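Local coordinates for protein pyridoxamine 5'-phosphate oxidase-related, FMN-binding (PDB 3F7E) that probably binds the deazaflavin coenzyme F420 and uses it to reduce carbon-carbon double bonds, as an oxidoreductase of the pyridoxamine 5'-phosphate oxidase-like, FMN-binding clan, at residues 6-9 with 10-13. Numbering follows the deposited sequence. Where two conformers were deposited one is given.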
loop_
_atom_site.group_PDB
_atom_site.type_symbol
_atom_site.label_atom_id
_atom_site.label_comp_id
_atom_site.label_asym_id
_atom_site.label_seq_id
_atom_site.Cartn_x
_atom_site.Cartn_y
_atom_site.Cartn_z
ATOM N N GLU A 6 7.845 -18.878 -6.000
ATOM C CA GLU A 6 7.859 -20.263 -5.580
ATOM C C GLU A 6 8.434 -19.844 -4.215
ATOM O O GLU A 6 9.396 -19.065 -4.160
ATOM C CB GLU A 6 8.930 -21.028 -6.388
ATOM C CG GLU A 6 9.272 -22.479 -5.982
ATOM C CD GLU A 6 10.213 -23.162 -7.009
ATOM O OE1 GLU A 6 10.209 -24.410 -7.126
ATOM O OE2 GLU A 6 10.957 -22.449 -7.719
ATOM N N GLY A 7 7.810 -20.268 -3.129
ATOM C CA GLY A 7 8.297 -19.903 -1.797
ATOM C C GLY A 7 7.887 -18.561 -1.194
ATOM O O GLY A 7 8.419 -18.186 -0.140
ATOM N N TYR A 8 6.954 -17.844 -1.831
ATOM C CA TYR A 8 6.445 -16.555 -1.328
ATOM C C TYR A 8 4.985 -16.621 -0.873
ATOM O O TYR A 8 4.466 -15.659 -0.267
ATOM C CB TYR A 8 6.643 -15.448 -2.379
ATOM C CG TYR A 8 8.068 -14.957 -2.470
ATOM C CD1 TYR A 8 9.018 -15.680 -3.181
ATOM C CD2 TYR A 8 8.473 -13.770 -1.840
ATOM C CE1 TYR A 8 10.332 -15.253 -3.265
ATOM C CE2 TYR A 8 9.806 -13.335 -1.929
ATOM C CZ TYR A 8 10.722 -14.086 -2.645
ATOM O OH TYR A 8 12.047 -13.705 -2.776
ATOM N N GLU A 9 4.323 -17.738 -1.143
ATOM C CA GLU A 9 2.963 -17.931 -0.694
ATOM C C GLU A 9 2.881 -17.836 0.833
ATOM O O GLU A 9 1.846 -17.460 1.372
ATOM C CB GLU A 9 2.382 -19.256 -1.200
ATOM C CG GLU A 9 0.884 -19.358 -1.030
ATOM C CD GLU A 9 0.197 -20.454 -1.834
ATOM O OE1 GLU A 9 -1.000 -20.624 -1.625
ATOM O OE2 GLU A 9 0.860 -21.172 -2.624
ATOM N N SER A 10 3.989 -18.163 1.502
ATOM C CA SER A 10 4.083 -18.046 2.944
ATOM C C SER A 10 3.700 -16.661 3.472
ATOM O O SER A 10 3.130 -16.569 4.568
ATOM C CB SER A 10 5.498 -18.404 3.387
ATOM O OG SER A 10 6.450 -17.728 2.591
ATOM N N LEU A 11 4.017 -15.597 2.718
ATOM C CA LEU A 11 3.687 -14.219 3.116
ATOM C C LEU A 11 2.186 -14.045 3.145
ATOM O O LEU A 11 1.678 -13.372 4.028
ATOM C CB LEU A 11 4.336 -13.151 2.214
ATOM C CG LEU A 11 5.809 -12.840 2.466
ATOM C CD1 LEU A 11 6.335 -11.968 1.349
ATOM C CD2 LEU A 11 5.973 -12.163 3.831
ATOM N N LEU A 12 1.470 -14.691 2.225
ATOM C CA LEU A 12 0.019 -14.581 2.181
ATOM C C LEU A 12 -0.656 -15.421 3.242
ATOM O O LEU A 12 -1.829 -15.211 3.526
ATOM C CB LEU A 12 -0.507 -14.976 0.811
ATOM C CG LEU A 12 -0.012 -14.105 -0.341
ATOM C CD1 LEU A 12 -0.589 -14.633 -1.652
ATOM C CD2 LEU A 12 -0.407 -12.622 -0.157
ATOM N N GLU A 13 0.067 -16.407 3.796
ATOM C CA GLU A 13 -0.493 -17.239 4.867
ATOM C C GLU A 13 -0.365 -16.646 6.267
ATOM O O GLU A 13 -0.943 -17.141 7.241
ATOM C CB GLU A 13 0.150 -18.635 4.821
ATOM C CG GLU A 13 -0.304 -19.402 3.565
ATOM C CD GLU A 13 0.313 -20.791 3.432
ATOM O OE1 GLU A 13 1.198 -21.134 4.222
ATOM O OE2 GLU A 13 -0.087 -21.548 2.523
#
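Y8 and L11 meet at the start of a short, weakly bonded helical turn near the N-terminus, residues 9-13, which packs against the antiparallel sheet of this FMN-binding-clan fold. It illustrates how one turn divides its side chains: Y8, L11 and L12 meet R75 or L77, whereas the carboxylates of E9 and E13 are directed elsewhere. CD1 of L11 reaches the edge of the tyrosine ring, near its plane, 4.2 Å from CD2. L11 places CG anti to its own carbonyl carbon (chi1 -79°), and its side chain also touches L16, R75 and L77. R75 makes a cation-pi contact with the ring, and K128 also touches the tyrosine side chain.

The backbone beneath mixes i+3 and i+4 bonding. N of L11 donates to O of Y8 over 3.0 Å, with an N-H...O angle of 148°. O of E9 then receives two weak bonds, from N of L12 at 2.9 Å and from N of E13 at 3.2 Å, one of each kind on a single acceptor. CB of L12 lies 3.5 Å from that same oxygen of E9, while its side chain packs on L77 of strand 76-88.

R75 also ties down the approach to the helix: its NH2 donates a hydrogen bond to the carbonyl O of G7 and shares a weak one with OG of S10.

The glutamates occupy another side of the turn. E9 turns CG anti to its backbone N (chi1 -167°) and runs out extended, and its OE1 accepts a hydrogen bond from NE1 of W38, which holds that oxygen. E13 is extended beyond CG as well, and its carboxylate comes near that of E9, a proximity that might slightly disfavour full ionisation of both: OE1 of E9 and OE2 of E13 stand 4.3 Å apart.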